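Peptide methionine sulfoxide reductase MsrA (Corynebacterium diphtheriae, PDB 4D7L) reduces the S-epimer of methionine sulfoxide back to methionine, probably acting as a repair enzyme for proteins inactivated by oxidation. Local coordinates at residues 62-74 against 153-165. Numbering follows the deposited sequence. Where two conformers were deposited one is given.
Sequences GTETIYIGIGCYW and TQYRSAIYTAGPN. With CAC (cacodylate ion), chain D; PGE (triethylene glycol), chain K.
Tyr67 and Tyr160 pair across two neighbouring antiparallel strands, 64-69 and 158-161, in the central sheet of the MsrA fold, and the segments illustrate how a sheet can carry an active-site loop at its end. The two tyrosines exchange N-H and C=O in a hydrogen-bonded pair (Tyr160 N to Tyr67 O, 2.9 Å), and Gly69 and Ala158 do the same, with Gly69 N to Ala158 O at 2.8 Å and almost straight (171°). Where the strands diverge, waters take over: one joins Thr65 O to Ala162 N, while at the other end a second accepts from Gly71 N and donates to Arg156 O, 3.0 Å away.

Side chains pack on both faces of the ladder. Beside Tyr160, the Tyr67 ring lies with CG next to its own backbone N (chi1 -62°), which brings its edge to Tyr160 O and sets CE1 in apolar contact with Ala162 CB, 3.8 Å away. On the other face, Ile159 spreads its branches: CG2 meets Ile66 CD1 at 3.8 Å, and CG1 runs alongside Ile68 CD1. Helix 128-137 packs on these three isoleucines.

Past the ladder, the edge of the Tyr155 ring approaches Cys72 N, and its hydroxyl donates to cacodylate O1 at 2.9 Å. The ion's methyl C2 lies over one face of Trp74 and 3.5 Å from Tyr73 CE1; Tyr103 also binds the ion. Cys72, the predicted active-site residue, sits at the N-cap of helix 73-81 in two conformers, and its disulfide with Cys226 is seen in this structure. Aromatic rings around a methyl and tyrosine hydroxyls for the ion's polar side are consistent with recognition of a methyl sulfoxide; cacodylate, probably from the crystallisation liquor, may mark that place beside Cys72.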
ATOM      1  N   GLY A  62      -7.176  -5.226  20.352  1.00 31.74           N
ATOM      2  CA  GLY A  62      -5.804  -4.961  20.729  1.00 35.22           C
ATOM      3  C   GLY A  62      -4.845  -4.684  19.581  1.00 33.01           C
ATOM      4  O   GLY A  62      -3.678  -4.402  19.821  1.00 33.84           O
ATOM      5  N   THR A  63      -5.301  -4.818  18.338  1.00 23.71           N
ATOM      6  CA  THR A  63      -4.444  -4.515  17.210  1.00 21.71           C
ATOM      7  C   THR A  63      -4.553  -3.047  16.738  1.00 33.27           C
ATOM      8  O   THR A  63      -5.500  -2.335  17.075  1.00 21.73           O
ATOM      9  CB  THR A  63      -4.755  -5.462  16.030  1.00 23.99           C
ATOM     10  OG1 THR A  63      -6.123  -5.321  15.636  1.00 25.34           O
ATOM     11  CG2 THR A  63      -4.490  -6.901  16.437  1.00 27.27           C
ATOM     12  N   GLU A  64      -3.573  -2.612  15.948  1.00 25.75           N
ATOM     13  CA  GLU A  64      -3.608  -1.319  15.279  1.00 22.59           C
ATOM     14  C   GLU A  64      -3.507  -1.579  13.781  1.00 19.01           C
ATOM     15  O   GLU A  64      -3.120  -2.684  13.374  1.00 20.96           O
ATOM     16  CB  GLU A  64      -2.474  -0.422  15.783  1.00 24.14           C
ATOM     17  CG  GLU A  64      -2.634  -0.016  17.274  1.00 24.01           C
ATOM     18  CD  GLU A  64      -1.426   0.761  17.866  1.00 62.74           C
ATOM     19  OE1 GLU A  64      -0.418   1.009  17.150  1.00 54.99           O
ATOM     20  OE2 GLU A  64      -1.485   1.118  19.071  1.00 58.50           O
ATOM     21  N   THR A  65      -3.848  -0.574  12.970  1.00 15.77           N
ATOM     22  CA  THR A  65      -3.773  -0.686  11.515  1.00 21.77           C
ATOM     23  C   THR A  65      -2.985   0.477  10.923  1.00 22.58           C
ATOM     24  O   THR A  65      -3.150   1.629  11.351  1.00 20.65           O
ATOM     25  CB  THR A  65      -5.175  -0.707  10.876  1.00 20.22           C
ATOM     26  OG1 THR A  65      -5.940  -1.784  11.427  1.00 23.25           O
ATOM     27  CG2 THR A  65      -5.066  -0.882   9.345  1.00 17.92           C
ATOM     28  N   ILE A  66      -2.106   0.167   9.969  1.00 14.37           N
ATOM     29  CA  ILE A  66      -1.479   1.190   9.132  1.00 14.46           C
ATOM     30  C   ILE A  66      -1.620   0.785   7.659  1.00 22.07           C
ATOM     31  O   ILE A  66      -1.616  -0.404   7.321  1.00 19.64           O
ATOM     32  CB  ILE A  66       0.011   1.412   9.524  1.00 19.79           C
ATOM     33  CG1 ILE A  66       0.622   2.618   8.788  1.00 18.62           C
ATOM     34  CG2 ILE A  66       0.845   0.110   9.372  1.00 19.04           C
ATOM     35  CD1 ILE A  66       2.109   2.865   9.182  1.00 20.46           C
ATOM     36  N   TYR A  67      -1.786   1.778   6.788  1.00 14.89           N
ATOM     37  CA  TYR A  67      -1.971   1.540   5.362  1.00 14.60           C
ATOM     38  C   TYR A  67      -0.739   2.002   4.604  1.00 20.69           C
ATOM     39  O   TYR A  67      -0.348   3.162   4.698  1.00 17.15           O
ATOM     40  CB  TYR A  67      -3.217   2.279   4.844  1.00 15.18           C
ATOM     41  CG  TYR A  67      -4.485   1.804   5.502  1.00 16.29           C
ATOM     42  CD1 TYR A  67      -4.925   2.387   6.684  1.00 15.73           C
ATOM     43  CD2 TYR A  67      -5.219   0.742   4.972  1.00 15.32           C
ATOM     44  CE1 TYR A  67      -6.084   1.950   7.320  1.00 18.08           C
ATOM     45  CE2 TYR A  67      -6.387   0.297   5.602  1.00 20.21           C
ATOM     46  CZ  TYR A  67      -6.807   0.911   6.774  1.00 19.88           C
ATOM     47  OH  TYR A  67      -7.940   0.487   7.407  1.00 21.48           O
ATOM     48  N   ILE A  68      -0.135   1.097   3.844  1.00 18.10           N
ATOM     49  CA  ILE A  68       1.171   1.360   3.253  1.00 13.38           C
ATOM     50  C   ILE A  68       1.147   1.254   1.748  1.00 14.20           C
ATOM     51  O   ILE A  68       0.693   0.235   1.200  1.00 13.09           O
ATOM     52  CB  ILE A  68       2.217   0.357   3.794  1.00 19.49           C
ATOM     53  CG1 ILE A  68       2.311   0.469   5.317  1.00 23.66           C
ATOM     54  CG2 ILE A  68       3.591   0.570   3.130  1.00 19.27           C
ATOM     55  CD1 ILE A  68       2.781   1.808   5.770  1.00 31.23           C
ATOM     56  N   GLY A  69       1.663   2.278   1.078  1.00 16.77           N
ATOM     57  CA  GLY A  69       1.816   2.213  -0.367  1.00 19.35           C
ATOM     58  C   GLY A  69       3.277   2.331  -0.767  1.00 20.10           C
ATOM     59  O   GLY A  69       3.908   3.366  -0.537  1.00 16.16           O
ATOM     60  N   ILE A  70       3.840   1.270  -1.340  1.00 13.26           N
ATOM     61  CA  ILE A  70       5.243   1.338  -1.746  1.00 14.58           C
ATOM     62  C   ILE A  70       5.433   0.761  -3.135  1.00 21.11           C
ATOM     63  O   ILE A  70       6.528   0.329  -3.483  1.00 23.20           O
ATOM     64  CB  ILE A  70       6.168   0.581  -0.748  1.00 17.77           C
ATOM     65  CG1 ILE A  70       5.715  -0.877  -0.608  1.00 19.84           C
ATOM     66  CG2 ILE A  70       6.149   1.246   0.611  1.00 14.11           C
ATOM     67  CD1 ILE A  70       6.714  -1.773   0.155  1.00 24.17           C
ATOM     68  N   GLY A  71       4.377   0.777  -3.939  1.00 18.06           N
ATOM     69  CA  GLY A  71       4.459   0.234  -5.284  1.00 17.76           C
ATOM     70  C   GLY A  71       3.646  -1.043  -5.418  1.00 20.28           C
ATOM     71  O   GLY A  71       2.653  -1.204  -4.714  1.00 21.94           O
ATOM     72  N   CYS A  72       4.055  -1.932  -6.325  0.96 16.52           N
ATOM     73  CA  CYS A  72       3.310  -3.174  -6.588  0.60 16.15           C
ATOM     74  C   CYS A  72       2.888  -3.845  -5.291  0.84 16.03           C
ATOM     75  O   CYS A  72       3.733  -4.292  -4.505  0.98 16.29           O
ATOM     76  CB  CYS A  72       4.155  -4.143  -7.414  0.60 22.73           C
ATOM     77  SG  CYS A  72       3.406  -5.804  -7.534  0.60 23.65           S
ATOM     78  N   TYR A  73       1.578  -3.868  -5.022  1.00 15.79           N
ATOM     79  CA  TYR A  73       1.180  -4.381  -3.705  1.00 16.21           C
ATOM     80  C   TYR A  73       1.382  -5.901  -3.486  1.00 14.28           C
ATOM     81  O   TYR A  73       1.288  -6.364  -2.362  1.00 15.59           O
ATOM     82  CB  TYR A  73      -0.248  -3.989  -3.284  1.00 15.07           C
ATOM     83  CG  TYR A  73      -1.407  -4.238  -4.228  1.00 16.09           C
ATOM     84  CD1 TYR A  73      -1.502  -5.417  -4.958  1.00 16.46           C
ATOM     85  CD2 TYR A  73      -2.541  -3.429  -4.148  1.00 14.98           C
ATOM     86  CE1 TYR A  73      -2.611  -5.681  -5.754  1.00 17.36           C
ATOM     87  CE2 TYR A  73      -3.668  -3.694  -4.906  1.00 15.51           C
ATOM     88  CZ  TYR A  73      -3.701  -4.826  -5.704  1.00 18.17           C
ATOM     89  OH  TYR A  73      -4.834  -5.102  -6.447  1.00 16.82           O
ATOM     90  N   TRP A  74       1.587  -6.702  -4.536  1.00 15.04           N
ATOM     91  CA  TRP A  74       1.807  -8.130  -4.316  1.00 17.90           C
ATOM     92  C   TRP A  74       3.073  -8.354  -3.491  1.00 16.79           C
ATOM     93  O   TRP A  74       3.068  -9.095  -2.514  1.00 18.69           O
ATOM     94  CB  TRP A  74       1.960  -8.876  -5.628  1.00 15.49           C
ATOM     95  CG  TRP A  74       0.761  -8.879  -6.509  1.00 16.82           C
ATOM     96  CD1 TRP A  74      -0.548  -8.638  -6.165  1.00 17.37           C
ATOM     97  CD2 TRP A  74       0.779  -9.132  -7.906  1.00 17.06           C
ATOM     98  NE1 TRP A  74      -1.354  -8.741  -7.291  1.00 17.67           N
ATOM     99  CE2 TRP A  74      -0.555  -9.046  -8.370  1.00 16.19           C
ATOM    100  CE3 TRP A  74       1.800  -9.438  -8.820  1.00 15.27           C
ATOM    101  CZ2 TRP A  74      -0.891  -9.265  -9.702  1.00 17.92           C
ATOM    102  CZ3 TRP A  74       1.465  -9.651 -10.156  1.00 19.17           C
ATOM    103  CH2 TRP A  74       0.131  -9.563 -10.582  1.00 21.26           C
ATOM    104  N   THR A 153       0.137   6.858 -11.248  1.00 18.35           N
ATOM    105  CA  THR A 153      -0.191   7.390  -9.930  1.00 15.85           C
ATOM    106  C   THR A 153      -0.565   6.298  -8.940  1.00 17.34           C
ATOM    107  O   THR A 153      -0.497   6.512  -7.729  1.00 16.91           O
ATOM    108  CB  THR A 153      -1.360   8.378 -10.019  1.00 17.01           C
ATOM    109  OG1 THR A 153      -2.477   7.701 -10.611  1.00 16.88           O
ATOM    110  CG2 THR A 153      -0.944   9.576 -10.889  1.00 16.09           C
ATOM    111  N   GLN A 154      -0.965   5.126  -9.430  1.00 16.94           N
ATOM    112  CA  GLN A 154      -1.364   4.054  -8.504  1.00 17.58           C
ATOM    113  C   GLN A 154      -0.149   3.374  -7.868  1.00 18.34           C
ATOM    114  O   GLN A 154      -0.305   2.496  -7.031  1.00 18.54           O
ATOM    115  CB  GLN A 154      -2.250   2.992  -9.200  1.00 16.78           C
ATOM    116  CG  GLN A 154      -1.527   2.031 -10.199  1.00 14.80           C
ATOM    117  CD  GLN A 154      -1.523   2.576 -11.615  1.00 23.80           C
ATOM    118  OE1 GLN A 154      -1.477   3.783 -11.807  1.00 20.37           O
ATOM    119  NE2 GLN A 154      -1.556   1.682 -12.615  1.00 23.81           N
ATOM    120  N   TYR A 155       1.057   3.808  -8.227  1.00 15.82           N
ATOM    121  CA  TYR A 155       2.258   3.226  -7.621  1.00 13.53           C
ATOM    122  C   TYR A 155       2.968   4.206  -6.691  1.00 17.43           C
ATOM    123  O   TYR A 155       4.080   3.924  -6.231  1.00 16.48           O
ATOM    124  CB  TYR A 155       3.229   2.744  -8.712  1.00 14.54           C
ATOM    125  CG  TYR A 155       2.598   1.658  -9.547  1.00 16.31           C
ATOM    126  CD1 TYR A 155       2.358   0.404  -9.003  1.00 18.69           C
ATOM    127  CD2 TYR A 155       2.202   1.904 -10.859  1.00 14.64           C
ATOM    128  CE1 TYR A 155       1.742  -0.591  -9.735  1.00 22.62           C
ATOM    129  CE2 TYR A 155       1.607   0.917 -11.614  1.00 13.09           C
ATOM    130  CZ  TYR A 155       1.370  -0.335 -11.037  1.00 18.65           C
ATOM    131  OH  TYR A 155       0.754  -1.326 -11.765  1.00 21.96           O
ATOM    132  N   ARG A 156       2.335   5.345  -6.408  1.00 13.89           N
ATOM    133  CA  ARG A 156       3.003   6.375  -5.597  1.00 19.32           C
ATOM    134  C   ARG A 156       3.169   5.953  -4.132  1.00 18.23           C
ATOM    135  O   ARG A 156       2.420   5.129  -3.611  1.00 17.05           O
ATOM    136  CB  ARG A 156       2.241   7.712  -5.671  1.00 19.39           C
ATOM    137  CG  ARG A 156       0.856   7.757  -4.966  1.00 13.38           C
ATOM    138  CD  ARG A 156       0.161   9.086  -5.341  1.00 16.05           C
ATOM    139  NE  ARG A 156      -1.100   9.329  -4.638  1.00 19.33           N
ATOM    140  CZ  ARG A 156      -2.292   8.894  -5.053  1.00 21.07           C
ATOM    141  NH1 ARG A 156      -2.376   8.129  -6.137  1.00 15.14           N
ATOM    142  NH2 ARG A 156      -3.399   9.192  -4.366  1.00 17.47           N
ATOM    143  N   SER A 157       4.152   6.553  -3.466  1.00 16.22           N
ATOM    144  CA  SER A 157       4.462   6.241  -2.069  1.00 14.38           C
ATOM    145  C   SER A 157       3.420   6.851  -1.135  1.00 20.15           C
ATOM    146  O   SER A 157       3.025   8.007  -1.341  1.00 17.26           O
ATOM    147  CB  SER A 157       5.856   6.791  -1.735  1.00 12.36           C
ATOM    148  OG  SER A 157       6.223   6.491  -0.401  1.00 16.72           O
ATOM    149  N   ALA A 158       2.950   6.095  -0.140  1.00 18.11           N
ATOM    150  CA  ALA A 158       1.942   6.631   0.783  1.00 17.39           C
ATOM    151  C   ALA A 158       1.950   5.939   2.140  1.00 18.86           C
ATOM    152  O   ALA A 158       2.317   4.758   2.261  1.00 16.01           O
ATOM    153  CB  ALA A 158       0.520   6.549   0.162  1.00 14.15           C
ATOM    154  N   ILE A 159       1.555   6.697   3.156  1.00 16.15           N
ATOM    155  CA  ILE A 159       1.214   6.148   4.465  1.00 15.17           C
ATOM    156  C   ILE A 159      -0.111   6.772   4.887  1.00 20.62           C
ATOM    157  O   ILE A 159      -0.195   7.992   5.077  1.00 18.33           O
ATOM    158  CB  ILE A 159       2.277   6.445   5.537  1.00 17.79           C
ATOM    159  CG1 ILE A 159       3.637   5.864   5.135  1.00 23.48           C
ATOM    160  CG2 ILE A 159       1.841   5.852   6.898  1.00 14.35           C
ATOM    161  CD1 ILE A 159       4.792   6.360   6.007  1.00 31.16           C
ATOM    162  N   TYR A 160      -1.157   5.958   5.024  1.00 16.58           N
ATOM    163  CA  TYR A 160      -2.424   6.480   5.557  1.00 14.36           C
ATOM    164  C   TYR A 160      -2.657   5.900   6.943  1.00 18.07           C
ATOM    165  O   TYR A 160      -2.478   4.712   7.155  1.00 18.56           O
ATOM    166  CB  TYR A 160      -3.606   6.147   4.634  1.00 15.60           C
ATOM    167  CG  TYR A 160      -3.387   6.586   3.184  1.00 15.68           C
ATOM    168  CD1 TYR A 160      -2.933   7.870   2.884  1.00 20.32           C
ATOM    169  CD2 TYR A 160      -3.625   5.706   2.129  1.00 16.68           C
ATOM    170  CE1 TYR A 160      -2.717   8.280   1.546  1.00 14.83           C
ATOM    171  CE2 TYR A 160      -3.414   6.096   0.801  1.00 16.77           C
ATOM    172  CZ  TYR A 160      -2.963   7.373   0.528  1.00 16.14           C
ATOM    173  OH  TYR A 160      -2.752   7.741  -0.761  1.00 18.39           O
ATOM    174  N   THR A 161      -3.046   6.742   7.891  1.00 17.02           N
ATOM    175  CA  THR A 161      -3.163   6.290   9.271  1.00 18.65           C
ATOM    176  C   THR A 161      -4.617   6.105   9.730  1.00 19.09           C
ATOM    177  O   THR A 161      -5.563   6.595   9.105  1.00 16.37           O
ATOM    178  CB  THR A 161      -2.443   7.264  10.210  1.00 21.52           C
ATOM    179  OG1 THR A 161      -3.003   8.574  10.063  1.00 15.90           O
ATOM    180  CG2 THR A 161      -0.956   7.312   9.878  1.00 18.41           C
ATOM    181  N   ALA A 162      -4.797   5.352  10.807  1.00 18.43           N
ATOM    182  CA  ALA A 162      -6.134   5.007  11.271  1.00 22.53           C
ATOM    183  C   ALA A 162      -6.208   4.984  12.795  1.00 25.57           C
ATOM    184  O   ALA A 162      -5.187   5.031  13.487  1.00 29.05           O
ATOM    185  CB  ALA A 162      -6.556   3.644  10.706  1.00 22.12           C
ATOM    186  N   GLY A 163      -7.420   4.878  13.318  1.00 23.59           N
ATOM    187  CA  GLY A 163      -7.601   4.769  14.757  1.00 28.09           C
ATOM    188  C   GLY A 163      -7.813   6.102  15.438  1.00 29.34           C
ATOM    189  O   GLY A 163      -7.841   7.148  14.789  1.00 27.03           O
ATOM    190  N   PRO A 164      -7.991   6.070  16.760  1.00 27.28           N
ATOM    191  CA  PRO A 164      -8.335   7.276  17.522  1.00 31.48           C
ATOM    192  C   PRO A 164      -7.228   8.332  17.529  1.00 30.74           C
ATOM    193  O   PRO A 164      -7.501   9.505  17.777  1.00 33.34           O
ATOM    194  CB  PRO A 164      -8.576   6.747  18.940  1.00 30.64           C
ATOM    195  CG  PRO A 164      -7.962   5.381  18.979  1.00 31.36           C
ATOM    196  CD  PRO A 164      -8.001   4.846  17.578  1.00 27.27           C
ATOM    197  N   ASN A 165      -5.993   7.914  17.279  1.00 25.80           N
ATOM    198  CA  ASN A 165      -4.881   8.850  17.229  1.00 27.68           C
ATOM    199  C   ASN A 165      -4.349   9.037  15.811  1.00 22.56           C
ATOM    200  O   ASN A 165      -3.169   9.325  15.638  1.00 24.16           O
ATOM    201  CB  ASN A 165      -3.759   8.398  18.164  1.00 29.77           C
ATOM    202  CG  ASN A 165      -4.181   8.428  19.614  1.00 42.68           C
ATOM    203  OD1 ASN A 165      -4.631   7.428  20.157  1.00 41.00           O
ATOM    204  ND2 ASN A 165      -4.059   9.586  20.239  1.00 46.06           N
TER
HETATM  205 AS   CAC D1220       0.528  -4.821  -9.951  0.87 21.99          AS
HETATM  206  O1  CAC D1220      -0.524  -3.514 -10.413  0.87 16.99           O
HETATM  207  O2  CAC D1220       2.140  -4.210  -9.712  0.87 21.16           O
HETATM  208  C1  CAC D1220       0.546  -6.178 -11.367  0.87 20.48           C
HETATM  209  C2  CAC D1220      -0.121  -5.625  -8.282  0.87 15.94           C
HETATM  210  C1  PGE K1227      -7.814  -1.032  14.286  1.00 54.19           C
HETATM  211  O1  PGE K1227      -6.935  -2.119  14.052  1.00 54.70           O
HETATM  212  C2  PGE K1227      -7.224   0.226  13.674  1.00 58.82           C
HETATM  213  O2  PGE K1227      -8.214   1.221  13.505  1.00 59.92           O
HETATM  214  O   HOH W   1      -2.282   4.161  11.565  1.00 19.06           O
HETATM  215  O   HOH W   2      -4.766   1.866  14.338  1.00 31.98           O
HETATM  216  O   HOH W   3       1.915   2.156  -3.873  1.00 15.22           O